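Side-chain contacts in glutamine aminotransferase class-II domain protein (Ruegeria pomeroyi, PDB 3MDN), which probably acts as a class-II glutamine amidotransferase, hydrolysing the glutamine amide through an N-terminal nucleophile (Ntn) hydrolase domain: residues Ile14-Val19 with Phe46-Tyr51; Thr137-Ser142 with Leu148-Leu153; Arg167-Leu172 with Met185-Ala190; Val211-Ser216 with Gln220-Val225. All coordinates share one frame; numbering follows the deposited sequence.

Contact 1 of 4, residues Ile14-Val19 with Phe46-Tyr51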
loop_
_atom_site.group_PDB
_atom_site.type_symbol
_atom_site.label_atom_id
_atom_site.label_comp_id
_atom_site.label_asym_id
_atom_site.label_seq_id
_atom_site.Cartn_x
_atom_site.Cartn_y
_atom_site.Cartn_z
ATOM N N ILE D 14 -4.142 -16.381 22.821
ATOM C CA ILE D 14 -4.238 -17.143 21.567
ATOM C C ILE D 14 -3.582 -16.365 20.375
ATOM O O ILE D 14 -3.364 -15.160 20.459
ATOM C CB ILE D 14 -5.714 -17.464 21.243
ATOM C CG1 ILE D 14 -6.527 -16.164 21.128
ATOM C CG2 ILE D 14 -6.364 -18.378 22.354
ATOM C CD1 ILE D 14 -7.969 -16.364 20.692
ATOM N N PHE D 15 -3.253 -17.058 19.285
ATOM C CA PHE D 15 -2.835 -16.394 18.079
ATOM C C PHE D 15 -3.964 -15.529 17.529
ATOM O O PHE D 15 -5.133 -15.948 17.492
ATOM C CB PHE D 15 -2.387 -17.411 17.022
ATOM C CG PHE D 15 -1.180 -18.227 17.421
ATOM C CD1 PHE D 15 0.105 -17.696 17.311
ATOM C CD2 PHE D 15 -1.332 -19.535 17.896
ATOM C CE1 PHE D 15 1.234 -18.456 17.676
ATOM C CE2 PHE D 15 -0.229 -20.297 18.268
ATOM C CZ PHE D 15 1.071 -19.754 18.147
ATOM N N LEU D 16 -3.633 -14.317 17.097
ATOM C CA LEU D 16 -4.678 -13.385 16.683
ATOM C C LEU D 16 -5.602 -14.052 15.652
ATOM O O LEU D 16 -6.822 -13.929 15.732
ATOM C CB LEU D 16 -4.096 -12.075 16.148
ATOM C CG LEU D 16 -3.025 -11.361 16.991
ATOM C CD1 LEU D 16 -2.646 -10.018 16.354
ATOM C CD2 LEU D 16 -3.422 -11.145 18.451
ATOM N N GLU D 17 -5.004 -14.786 14.716
ATOM C CA GLU D 17 -5.770 -15.473 13.686
ATOM C C GLU D 17 -6.872 -16.405 14.224
ATOM O O GLU D 17 -7.864 -16.600 13.546
ATOM C CB GLU D 17 -4.844 -16.245 12.739
ATOM C CG GLU D 17 -4.138 -17.438 13.362
ATOM C CD GLU D 17 -3.304 -18.224 12.355
ATOM O OE1 GLU D 17 -3.256 -17.812 11.175
ATOM O OE2 GLU D 17 -2.667 -19.232 12.736
ATOM N N ASP D 18 -6.691 -16.968 15.421
ATOM C CA ASP D 18 -7.611 -17.982 15.965
ATOM C C ASP D 18 -8.976 -17.387 16.311
ATOM O O ASP D 18 -9.940 -18.110 16.577
ATOM C CB ASP D 18 -6.991 -18.700 17.168
ATOM C CG ASP D 18 -5.765 -19.532 16.779
ATOM O OD1 ASP D 18 -5.570 -19.730 15.555
ATOM O OD2 ASP D 18 -4.999 -19.981 17.680
ATOM N N VAL D 19 -9.030 -16.055 16.296
ATOM C CA VAL D 19 -10.269 -15.294 16.291
ATOM C C VAL D 19 -10.507 -14.638 14.923
ATOM O O VAL D 19 -11.613 -14.708 14.369
ATOM C CB VAL D 19 -10.205 -14.189 17.333
ATOM C CG1 VAL D 19 -10.848 -12.901 16.796
ATOM C CG2 VAL D 19 -10.812 -14.666 18.630
ATOM N N PHE D 46 -8.928 -3.130 7.349
ATOM C CA PHE D 46 -8.595 -4.087 8.402
ATOM C C PHE D 46 -7.711 -3.443 9.460
ATOM O O PHE D 46 -7.083 -2.399 9.217
ATOM C CB PHE D 46 -7.903 -5.319 7.836
ATOM N N GLY D 47 -7.652 -4.088 10.623
ATOM C CA GLY D 47 -7.080 -3.476 11.801
ATOM C C GLY D 47 -7.112 -4.399 13.000
ATOM O O GLY D 47 -8.101 -5.098 13.251
ATOM N N VAL D 48 -6.023 -4.402 13.757
ATOM C CA VAL D 48 -5.983 -5.143 15.003
ATOM C C VAL D 48 -5.250 -4.283 16.025
ATOM O O VAL D 48 -4.269 -3.609 15.698
ATOM C CB VAL D 48 -5.327 -6.562 14.857
ATOM C CG1 VAL D 48 -3.875 -6.461 14.449
ATOM C CG2 VAL D 48 -5.444 -7.328 16.158
ATOM N N ALA D 49 -5.783 -4.269 17.244
ATOM C CA ALA D 49 -5.117 -3.697 18.399
ATOM C C ALA D 49 -4.883 -4.815 19.412
ATOM O O ALA D 49 -5.814 -5.535 19.725
ATOM C CB ALA D 49 -5.989 -2.562 19.022
ATOM N N TRP D 50 -3.656 -4.994 19.910
ATOM C CA TRP D 50 -3.426 -6.120 20.837
ATOM C C TRP D 50 -2.487 -5.732 21.971
ATOM O O TRP D 50 -1.608 -4.891 21.793
ATOM C CB TRP D 50 -2.896 -7.373 20.090
ATOM C CG TRP D 50 -1.392 -7.327 19.795
ATOM C CD1 TRP D 50 -0.393 -7.870 20.548
ATOM C CD2 TRP D 50 -0.761 -6.688 18.687
ATOM N NE1 TRP D 50 0.834 -7.596 19.982
ATOM C CE2 TRP D 50 0.638 -6.877 18.832
ATOM C CE3 TRP D 50 -1.231 -5.956 17.593
ATOM C CZ2 TRP D 50 1.565 -6.384 17.904
ATOM C CZ3 TRP D 50 -0.292 -5.452 16.658
ATOM C CH2 TRP D 50 1.075 -5.668 16.829
ATOM N N TYR D 51 -2.661 -6.365 23.123
ATOM C CA TYR D 51 -1.784 -6.149 24.264
ATOM C C TYR D 51 -0.917 -7.380 24.445
ATOM O O TYR D 51 -1.385 -8.526 24.381
ATOM C CB TYR D 51 -2.585 -5.918 25.582
ATOM C CG TYR D 51 -3.438 -4.674 25.545
ATOM C CD1 TYR D 51 -4.753 -4.731 25.090
ATOM C CD2 TYR D 51 -2.927 -3.442 25.960
ATOM C CE1 TYR D 51 -5.538 -3.580 25.032
ATOM C CE2 TYR D 51 -3.706 -2.298 25.924
ATOM C CZ TYR D 51 -5.010 -2.374 25.460
ATOM O OH TYR D 51 -5.782 -1.249 25.383
#

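Contact 2 of 4, residues Thr137-Ser142 with Leu148-Leu153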
loop_
_atom_site.group_PDB
_atom_site.type_symbol
_atom_site.label_atom_id
_atom_site.label_comp_id
_atom_site.label_asym_id
_atom_site.label_seq_id
_atom_site.Cartn_x
_atom_site.Cartn_y
_atom_site.Cartn_z
ATOM N N THR D 137 -4.614 16.262 20.049
ATOM C CA THR D 137 -3.470 15.743 19.344
ATOM C C THR D 137 -3.683 14.312 18.763
ATOM O O THR D 137 -3.056 13.945 17.783
ATOM C CB THR D 137 -2.233 15.767 20.260
ATOM O OG1 THR D 137 -1.100 15.330 19.526
ATOM C CG2 THR D 137 -2.439 14.837 21.477
ATOM N N TYR D 138 -4.543 13.511 19.381
ATOM C CA TYR D 138 -4.864 12.180 18.866
ATOM C C TYR D 138 -5.869 12.193 17.686
ATOM O O TYR D 138 -6.185 11.139 17.137
ATOM C CB TYR D 138 -5.410 11.291 19.997
ATOM C CG TYR D 138 -4.441 11.169 21.154
ATOM C CD1 TYR D 138 -4.683 11.799 22.364
ATOM C CD2 TYR D 138 -3.252 10.446 21.019
ATOM C CE1 TYR D 138 -3.767 11.695 23.426
ATOM C CE2 TYR D 138 -2.340 10.345 22.069
ATOM C CZ TYR D 138 -2.609 10.958 23.269
ATOM O OH TYR D 138 -1.699 10.878 24.308
ATOM N N ARG D 139 -6.393 13.362 17.320
ATOM C CA ARG D 139 -7.390 13.420 16.255
ATOM C C ARG D 139 -6.634 13.431 14.924
ATOM O O ARG D 139 -6.079 14.442 14.553
ATOM C CB ARG D 139 -8.318 14.639 16.435
ATOM C CG ARG D 139 -9.323 14.950 15.287
ATOM C CD ARG D 139 -10.183 13.762 14.917
ATOM N NE ARG D 139 -11.395 14.174 14.211
ATOM C CZ ARG D 139 -12.240 13.346 13.609
ATOM N NH1 ARG D 139 -11.997 12.032 13.576
ATOM N NH2 ARG D 139 -13.325 13.833 13.011
ATOM N N LYS D 140 -6.584 12.278 14.246
ATOM C CA LYS D 140 -5.728 12.119 13.039
ATOM C C LYS D 140 -6.514 12.021 11.741
ATOM O O LYS D 140 -5.992 12.303 10.694
ATOM C CB LYS D 140 -4.817 10.890 13.173
ATOM C CG LYS D 140 -3.856 10.955 14.363
ATOM C CD LYS D 140 -3.011 12.217 14.234
ATOM C CE LYS D 140 -1.823 12.179 15.176
ATOM N NZ LYS D 140 -1.090 13.473 15.150
ATOM N N GLY D 141 -7.769 11.604 11.805
ATOM C CA GLY D 141 -8.573 11.497 10.586
ATOM C C GLY D 141 -9.863 12.275 10.719
ATOM O O GLY D 141 -9.942 13.267 11.465
ATOM N N SER D 142 -10.888 11.831 10.005
ATOM C CA SER D 142 -12.104 12.597 9.966
ATOM C C SER D 142 -13.351 11.777 10.288
ATOM O O SER D 142 -14.459 12.240 10.033
ATOM C CB SER D 142 -12.241 13.324 8.622
ATOM O OG SER D 142 -12.584 12.418 7.593
ATOM N N LEU D 148 -15.967 9.870 18.712
ATOM C CA LEU D 148 -16.612 9.239 19.839
ATOM C C LEU D 148 -15.541 8.804 20.871
ATOM O O LEU D 148 -15.701 8.971 22.086
ATOM C CB LEU D 148 -17.417 8.029 19.360
ATOM C CG LEU D 148 -18.822 7.665 19.878
ATOM C CD1 LEU D 148 -18.980 6.161 19.845
ATOM C CD2 LEU D 148 -19.159 8.211 21.275
ATOM N N PHE D 149 -14.461 8.218 20.381
ATOM C CA PHE D 149 -13.395 7.723 21.261
ATOM C C PHE D 149 -12.720 8.872 22.000
ATOM O O PHE D 149 -12.542 8.831 23.202
ATOM C CB PHE D 149 -12.352 6.962 20.446
ATOM C CG PHE D 149 -11.135 6.506 21.231
ATOM C CD1 PHE D 149 -11.251 5.917 22.482
ATOM C CD2 PHE D 149 -9.869 6.595 20.652
ATOM C CE1 PHE D 149 -10.109 5.444 23.160
ATOM C CE2 PHE D 149 -8.725 6.151 21.335
ATOM C CZ PHE D 149 -8.854 5.574 22.579
ATOM N N LEU D 150 -12.348 9.902 21.272
ATOM C CA LEU D 150 -11.615 11.023 21.903
ATOM C C LEU D 150 -12.509 11.856 22.818
ATOM O O LEU D 150 -12.046 12.363 23.848
ATOM C CB LEU D 150 -10.956 11.892 20.844
ATOM C CG LEU D 150 -9.972 11.078 20.004
ATOM C CD1 LEU D 150 -9.373 11.968 18.962
ATOM C CD2 LEU D 150 -8.866 10.428 20.867
ATOM N N LEU D 151 -13.777 11.996 22.424
ATOM C CA LEU D 151 -14.798 12.586 23.302
ATOM C C LEU D 151 -14.979 11.784 24.589
ATOM O O LEU D 151 -15.176 12.354 25.650
ATOM C CB LEU D 151 -16.158 12.662 22.619
ATOM C CG LEU D 151 -16.631 13.716 21.608
ATOM C CD1 LEU D 151 -18.129 13.932 21.879
ATOM C CD2 LEU D 151 -15.933 15.051 21.745
ATOM N N ALA D 152 -14.961 10.459 24.496
ATOM C CA ALA D 152 -15.072 9.639 25.701
ATOM C C ALA D 152 -13.840 9.813 26.609
ATOM O O ALA D 152 -13.985 9.898 27.837
ATOM C CB ALA D 152 -15.311 8.165 25.348
ATOM N N LEU D 153 -12.648 9.854 26.017
ATOM C CA LEU D 153 -11.446 10.257 26.780
ATOM C C LEU D 153 -11.642 11.625 27.435
ATOM O O LEU D 153 -11.428 11.766 28.646
ATOM C CB LEU D 153 -10.158 10.209 25.924
ATOM C CG LEU D 153 -9.689 8.757 25.700
ATOM C CD1 LEU D 153 -8.789 8.574 24.479
ATOM C CD2 LEU D 153 -9.038 8.155 26.959
#

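Contact 3 of 4, residues Arg167-Leu172 with Met185-Ala190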
loop_
_atom_site.group_PDB
_atom_site.type_symbol
_atom_site.label_atom_id
_atom_site.label_comp_id
_atom_site.label_asym_id
_atom_site.label_seq_id
_atom_site.Cartn_x
_atom_site.Cartn_y
_atom_site.Cartn_z
ATOM N N ARG D 167 -21.688 9.886 28.389
ATOM C CA ARG D 167 -21.663 11.344 28.125
ATOM C C ARG D 167 -21.233 11.727 26.687
ATOM O O ARG D 167 -21.809 12.647 26.055
ATOM C CB ARG D 167 -20.802 12.059 29.173
ATOM C CG ARG D 167 -21.456 12.181 30.575
ATOM C CD ARG D 167 -20.586 13.036 31.562
ATOM N NE ARG D 167 -19.278 12.424 31.800
ATOM C CZ ARG D 167 -19.054 11.482 32.712
ATOM N NH1 ARG D 167 -17.849 10.958 32.862
ATOM N NH2 ARG D 167 -20.034 11.074 33.487
ATOM N N ALA D 168 -20.220 11.047 26.165
ATOM C CA ALA D 168 -19.773 11.296 24.791
ATOM C C ALA D 168 -20.909 11.006 23.795
ATOM O O ALA D 168 -21.152 11.775 22.846
ATOM C CB ALA D 168 -18.580 10.434 24.483
ATOM N N ILE D 169 -21.627 9.915 24.028
ATOM C CA ILE D 169 -22.750 9.576 23.153
ATOM C C ILE D 169 -23.885 10.605 23.204
ATOM O O ILE D 169 -24.401 11.031 22.156
ATOM C CB ILE D 169 -23.245 8.144 23.466
ATOM C CG1 ILE D 169 -22.258 7.137 22.848
ATOM C CG2 ILE D 169 -24.665 7.909 22.954
ATOM C CD1 ILE D 169 -22.499 5.741 23.361
ATOM N N ALA D 170 -24.280 11.008 24.417
ATOM C CA ALA D 170 -25.287 12.073 24.599
ATOM C C ALA D 170 -24.921 13.317 23.795
ATOM O O ALA D 170 -25.746 13.886 23.069
ATOM C CB ALA D 170 -25.450 12.439 26.103
ATOM N N ARG D 171 -23.675 13.744 23.938
ATOM C CA ARG D 171 -23.196 14.931 23.238
ATOM C C ARG D 171 -23.298 14.791 21.713
ATOM O O ARG D 171 -23.807 15.685 21.024
ATOM C CB ARG D 171 -21.763 15.213 23.653
ATOM C CG ARG D 171 -21.665 16.209 24.768
ATOM C CD ARG D 171 -21.520 17.645 24.155
ATOM N NE ARG D 171 -20.188 18.229 24.321
ATOM C CZ ARG D 171 -19.245 17.724 25.112
ATOM N NH1 ARG D 171 -19.486 16.620 25.802
ATOM N NH2 ARG D 171 -18.071 18.326 25.217
ATOM N N LEU D 172 -22.844 13.658 21.176
ATOM C CA LEU D 172 -22.891 13.501 19.714
ATOM C C LEU D 172 -24.312 13.313 19.196
ATOM O O LEU D 172 -24.658 13.785 18.106
ATOM C CB LEU D 172 -22.005 12.347 19.255
ATOM C CG LEU D 172 -20.509 12.619 19.131
ATOM C CD1 LEU D 172 -19.761 11.332 18.833
ATOM C CD2 LEU D 172 -20.236 13.645 18.062
HETATM N N MSE D 185 -27.992 8.122 16.343
HETATM C CA MSE D 185 -26.892 7.396 16.943
HETATM C C MSE D 185 -27.126 5.908 16.799
HETATM O O MSE D 185 -28.110 5.393 17.323
HETATM C CB MSE D 185 -26.747 7.742 18.428
HETATM C CG MSE D 185 -25.693 6.854 19.144
HETATM SE SE MSE D 185 -23.849 7.258 18.513
HETATM C CE MSE D 185 -23.806 9.144 18.989
ATOM N N ARG D 186 -26.260 5.223 16.055
ATOM C CA ARG D 186 -26.271 3.756 16.024
ATOM C C ARG D 186 -24.892 3.305 16.477
ATOM O O ARG D 186 -23.888 3.726 15.901
ATOM C CB ARG D 186 -26.528 3.239 14.615
ATOM C CG ARG D 186 -27.868 3.645 14.023
ATOM C CD ARG D 186 -28.766 2.446 13.914
ATOM N NE ARG D 186 -30.128 2.737 13.467
ATOM C CZ ARG D 186 -30.596 2.507 12.236
ATOM N NH1 ARG D 186 -29.792 1.995 11.299
ATOM N NH2 ARG D 186 -31.872 2.784 11.944
ATOM N N LEU D 187 -24.833 2.449 17.495
ATOM C CA LEU D 187 -23.554 2.186 18.122
ATOM C C LEU D 187 -23.391 0.761 18.661
ATOM O O LEU D 187 -24.153 0.314 19.490
ATOM C CB LEU D 187 -23.348 3.156 19.299
ATOM C CG LEU D 187 -22.049 2.846 20.076
ATOM C CD1 LEU D 187 -21.220 4.081 20.211
ATOM C CD2 LEU D 187 -22.338 2.282 21.460
ATOM N N SER D 188 -22.353 0.076 18.204
ATOM C CA SER D 188 -21.842 -1.057 18.918
ATOM C C SER D 188 -20.369 -0.730 18.958
ATOM O O SER D 188 -19.785 -0.259 17.956
ATOM C CB SER D 188 -22.109 -2.363 18.165
ATOM O OG SER D 188 -21.064 -2.535 17.234
ATOM N N ALA D 189 -19.759 -0.879 20.122
ATOM C CA ALA D 189 -18.341 -0.536 20.266
ATOM C C ALA D 189 -17.687 -1.550 21.186
ATOM O O ALA D 189 -18.358 -2.097 22.087
ATOM C CB ALA D 189 -18.207 0.846 20.876
ATOM N N ALA D 190 -16.396 -1.798 20.962
ATOM C CA ALA D 190 -15.552 -2.562 21.902
ATOM C C ALA D 190 -14.357 -1.727 22.240
ATOM O O ALA D 190 -13.875 -0.950 21.401
ATOM C CB ALA D 190 -15.103 -3.898 21.297
#

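Contact 4 of 4, residues Val211-Ser216 with Gln220-Val225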
loop_
_atom_site.group_PDB
_atom_site.type_symbol
_atom_site.label_atom_id
_atom_site.label_comp_id
_atom_site.label_asym_id
_atom_site.label_seq_id
_atom_site.Cartn_x
_atom_site.Cartn_y
_atom_site.Cartn_z
ATOM N N VAL D 211 -24.329 -7.359 18.877
ATOM C CA VAL D 211 -23.176 -7.740 19.685
ATOM C C VAL D 211 -23.487 -9.074 20.339
ATOM O O VAL D 211 -24.576 -9.246 20.875
ATOM C CB VAL D 211 -22.869 -6.722 20.783
ATOM C CG1 VAL D 211 -21.758 -7.252 21.703
ATOM C CG2 VAL D 211 -22.467 -5.353 20.183
ATOM N N TYR D 212 -22.548 -10.023 20.271
ATOM C CA TYR D 212 -22.741 -11.345 20.885
ATOM C C TYR D 212 -21.467 -11.669 21.642
ATOM O O TYR D 212 -20.415 -11.183 21.274
ATOM C CB TYR D 212 -22.949 -12.421 19.821
ATOM C CG TYR D 212 -24.180 -12.223 18.957
ATOM C CD1 TYR D 212 -24.103 -11.495 17.784
ATOM C CD2 TYR D 212 -25.423 -12.754 19.324
ATOM C CE1 TYR D 212 -25.212 -11.316 16.963
ATOM C CE2 TYR D 212 -26.547 -12.552 18.512
ATOM C CZ TYR D 212 -26.414 -11.821 17.324
ATOM O OH TYR D 212 -27.475 -11.571 16.473
ATOM N N TYR D 213 -21.544 -12.524 22.655
ATOM C CA TYR D 213 -20.340 -12.919 23.397
ATOM C C TYR D 213 -20.504 -14.335 23.882
ATOM O O TYR D 213 -21.633 -14.815 24.034
ATOM C CB TYR D 213 -19.987 -11.956 24.545
ATOM C CG TYR D 213 -21.023 -11.816 25.646
ATOM C CD1 TYR D 213 -20.870 -12.491 26.852
ATOM C CD2 TYR D 213 -22.158 -11.003 25.476
ATOM C CE1 TYR D 213 -21.787 -12.368 27.844
ATOM C CE2 TYR D 213 -23.058 -10.854 26.476
ATOM C CZ TYR D 213 -22.877 -11.545 27.659
ATOM O OH TYR D 213 -23.793 -11.424 28.672
ATOM N N ARG D 214 -19.381 -15.033 24.078
ATOM C CA ARG D 214 -19.468 -16.420 24.558
ATOM C C ARG D 214 -18.112 -16.786 25.171
ATOM O O ARG D 214 -17.075 -16.329 24.693
ATOM C CB ARG D 214 -19.815 -17.373 23.396
ATOM C CG ARG D 214 -19.740 -18.864 23.741
ATOM C CD ARG D 214 -19.975 -19.770 22.521
ATOM N NE ARG D 214 -18.982 -19.610 21.464
ATOM C CZ ARG D 214 -18.034 -20.509 21.199
ATOM N NH1 ARG D 214 -17.978 -21.617 21.924
ATOM N NH2 ARG D 214 -17.147 -20.311 20.219
ATOM N N TYR D 215 -18.121 -17.582 26.238
ATOM C CA TYR D 215 -16.866 -18.053 26.798
ATOM C C TYR D 215 -16.452 -19.291 26.000
ATOM O O TYR D 215 -17.231 -20.220 25.886
ATOM C CB TYR D 215 -16.995 -18.412 28.288
ATOM C CG TYR D 215 -15.663 -18.893 28.857
ATOM C CD1 TYR D 215 -15.372 -20.243 28.970
ATOM C CD2 TYR D 215 -14.655 -17.977 29.180
ATOM C CE1 TYR D 215 -14.113 -20.669 29.463
ATOM C CE2 TYR D 215 -13.458 -18.383 29.687
ATOM C CZ TYR D 215 -13.184 -19.720 29.814
ATOM O OH TYR D 215 -11.950 -20.072 30.303
ATOM N N SER D 216 -15.242 -19.290 25.434
ATOM C CA SER D 216 -14.717 -20.455 24.720
ATOM C C SER D 216 -13.869 -21.314 25.646
ATOM O O SER D 216 -12.777 -20.921 26.068
ATOM C CB SER D 216 -13.836 -20.023 23.525
ATOM O OG SER D 216 -13.075 -21.130 22.989
ATOM N N GLN D 220 -10.230 -20.946 26.202
ATOM C CA GLN D 220 -10.091 -20.514 27.617
ATOM C C GLN D 220 -10.022 -18.965 27.752
ATOM O O GLN D 220 -9.121 -18.395 28.355
ATOM C CB GLN D 220 -8.927 -21.267 28.303
ATOM C CG GLN D 220 -9.066 -22.778 28.054
ATOM C CD GLN D 220 -8.083 -23.658 28.806
ATOM O OE1 GLN D 220 -6.872 -23.538 28.646
ATOM N NE2 GLN D 220 -8.614 -24.568 29.616
ATOM N N GLY D 221 -11.028 -18.311 27.179
ATOM C CA GLY D 221 -11.204 -16.879 27.269
ATOM C C GLY D 221 -12.508 -16.490 26.570
ATOM O O GLY D 221 -13.140 -17.307 25.900
ATOM N N TRP D 222 -12.900 -15.230 26.720
ATOM C CA TRP D 222 -14.146 -14.698 26.153
ATOM C C TRP D 222 -13.970 -14.071 24.770
ATOM O O TRP D 222 -13.039 -13.298 24.544
ATOM C CB TRP D 222 -14.686 -13.616 27.088
ATOM C CG TRP D 222 -15.107 -14.141 28.435
ATOM C CD1 TRP D 222 -14.316 -14.329 29.521
ATOM C CD2 TRP D 222 -16.428 -14.533 28.827
ATOM N NE1 TRP D 222 -15.043 -14.829 30.568
ATOM C CE2 TRP D 222 -16.353 -14.955 30.180
ATOM C CE3 TRP D 222 -17.668 -14.565 28.176
ATOM C CZ2 TRP D 222 -17.481 -15.400 30.902
ATOM C CZ3 TRP D 222 -18.814 -15.038 28.910
ATOM C CH2 TRP D 222 -18.702 -15.431 30.252
ATOM N N ALA D 223 -14.897 -14.359 23.866
ATOM C CA ALA D 223 -14.967 -13.676 22.579
ATOM C C ALA D 223 -16.201 -12.778 22.573
ATOM O O ALA D 223 -17.228 -13.134 23.153
ATOM C CB ALA D 223 -15.028 -14.687 21.413
ATOM N N VAL D 224 -16.103 -11.634 21.902
ATOM C CA VAL D 224 -17.208 -10.709 21.704
ATOM C C VAL D 224 -17.141 -10.328 20.221
ATOM O O VAL D 224 -16.091 -9.991 19.718
ATOM C CB VAL D 224 -17.026 -9.410 22.531
ATOM C CG1 VAL D 224 -18.291 -8.555 22.473
ATOM C CG2 VAL D 224 -16.659 -9.736 24.007
ATOM N N VAL D 225 -18.261 -10.355 19.532
ATOM C CA VAL D 225 -18.259 -10.252 18.095
ATOM C C VAL D 225 -19.496 -9.489 17.627
ATOM O O VAL D 225 -20.502 -9.388 18.354
ATOM C CB VAL D 225 -18.290 -11.640 17.463
ATOM C CG1 VAL D 225 -17.028 -12.408 17.773
ATOM C CG2 VAL D 225 -19.518 -12.410 17.970
#

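Contact 1 of 4, residues Ile14-Val19 with Phe46-Tyr51
The turn that follows strand 13-15 pushes one leucine, Leu16, against strand 47-51 of the antiparallel sheet that also holds strands 84-87, 6-10 and 221-225. Leu16 meets two residues there, Val48 and Trp50. They lie two positions apart, so both present their side chains to it, while the CB of Ala49 points away. The two methyls of Leu16 divide the work. CD1 of Leu16 rests against CG2 of Val48 at 3.9 Å. CD2 of Leu16 sits 4.1 Å from CB of Trp50. The leucine crosses each of the two side chains at about a right angle. Its CG is anti to its own carbonyl carbon (chi1 -49°), which carries the forked end out to the strand. Val48 answers with the methyl that lies anti to the backbone N. The contact is purely apolar, and all three residues are buried.

The backbone around Leu16 is a tight turn. Asp18 N bonds to Phe15 O at 2.8 Å and Val19 N to Leu16 O at 3.1 Å. In the fold, the contact lies where helix 70-78 and the short strand pair 13-15 and 80-81 pack on one face of the sheet. Leu16 also touches Val75 and Ala76 of that helix and Phe84 of the adjacent strand 84-87, and Trp50 touches Phe84 too. The residues on either side of Leu16 face the second subunit, where Arg54 of that subunit makes a salt bridge with Glu17 OE2 and a cation-pi contact with the ring of Phe15.

Contact 2 of 4, residues Thr137-Ser142 with Leu148-Leu153
Arg139 NH1 is gripped by two acceptors, in a salt bridge to Glu146 OE1 and a hydrogen bond to Thr143 O, while NE of the same guanidinium makes a second salt bridge, to Asp128 OD1. These bonds pin the loop that links the short helix 133-136 to helix 144-154, and they hold it at the start of the longer helix. Glu146 also takes backbone bonds from the loop, Gly141 N to OE1 and Lys140 N to OE2. Its carboxylate therefore holds three loop residues and would help to balance the buried arginine charge.

Arg139 has its CG opposite the backbone N (chi1 172°) and then bends at chi2 (53°). This folds the guanidinium back toward Gly141, whose O lies 3.0 Å above the guanidinium plane near the rim. The angle is too poor there for a hydrogen bond.

Leu150 carries the apolar part of the contact. Its forked end, with CG anti to the carbonyl carbon, points from the helix to the loop. CD1 of Leu150 lies 3.7 Å from CA of Arg139 and 3.8 Å from CB of Arg139. Both methyls stay with the backbone end of the loop residues. The ring of Tyr138 leads away from the helix. One face of that ring takes CG2 of Thr137, 3.8 Å above its plane. On the helix side, CD2 of Leu150 comes to 3.7 Å from CB of Tyr138.

Contact 3 of 4, residues Arg167-Leu172 with Met185-Ala190
Ile169 splits at CB into two branches, and each finds a different residue of strand 185-190. CG2, the branch anti to the backbone N, lies 4.1 Å from CG of Met185. CG1 takes the other direction and passes 4.2 Å from CD1 of Leu187. At the tip, CD1 of Ile169 meets both methyls of Leu187, at 3.8 Å from CD1 and 4.0 Å from CD2. Met185 is a selenomethionine. Its chain bends at chi2 (69°) and again at chi3 (59°). This curls CE back to the helix, where it sits 3.7 Å from CB of Leu172 and 3.7 Å from the O of Ile169. Putting an alanine at Ile169 would remove both branches, and this would probably open a gap beside CG of Met185 and leave the methyls of Leu187 without their main partner on the helix.

The helix and strand segments run nearly antiparallel, at 154°, with axes 10.0 Å apart. Helix 161-179 thus covers one face of the sheet that holds strand 185-192, as helices do in an Ntn hydrolase sandwich. Leu148 of helix 144-154 packs on both Ile169 and Leu187, and Tyr202 of strand 197-203 on Ile169 and Met185.

Contact 4 of 4, residues Val211-Ser216 with Gln220-Val225
Strands 212-216 and 221-225 pair antiparallel, with axes 4.7 Å apart and hydrogen-bonded pairs at Tyr212-Val225, Arg214-Ala223 and Ser216-Gly221. Trp222 and Tyr215 form a non-hydrogen-bonded pair, and their side chains cross at about a right angle. CB of Tyr215 stands over the Trp222 six-membered ring, 3.7 Å from its centroid and almost on the normal. With CG anti to the backbone N (chi1 -180°), the phenol ring turns its CD2 edge to the face of the five-membered ring. It makes a T-shaped pair there, planes at 68°, with CD2 of Tyr215 3.5 Å from NE1 of Trp222.

The two strands form a beta hairpin, closed by a G1 beta bulge. Gln220 and Gly221 both face Ser216. Ser216 O takes a 2.6 Å bond from Gln220 N and a weak 3.3 Å bond from Gly221 N. Gln220 takes the left-handed backbone conformation that a G1 bulge needs there.

On the other side of the indole, CZ3 of Trp222 lies at the edge of the Tyr213 ring, 3.9 Å from CD1 of Tyr213. A serine in place of Trp222 would probably leave CB and the ring edge of Tyr215 without a surface to rest on, and CD1 of Tyr213 without its neighbour at CZ3. The Tyr213 hydroxyl is bonded to Glu254. Leu245 and Ile247 of strand 243-248 pack against Tyr213, Trp222 and Val224, which joins the hairpin to the second sheet.

The four contacts follow one another along the chain, and none nests in or crosses another. Contact 1 closes a long loop, much of it not modelled, between strand 13-15 and strand 47-51. Contact 2 closes a short turn into helix 144-154. Contact 3 closes the connection from helix 161-179 to strand 185-192. Contacts 2 and 3 touch, because Leu148 and Leu151 pack on the helix of contact 3. Contact 4 closes the tight hairpin turn between strands 212-216 and 221-225, late in the chain. It shares a sheet with contact 1, and Val211 touches Ser188 of contact 3, one point where the two sheets come together. Contacts 1 and 3 lie on opposite sides of the chain's centre.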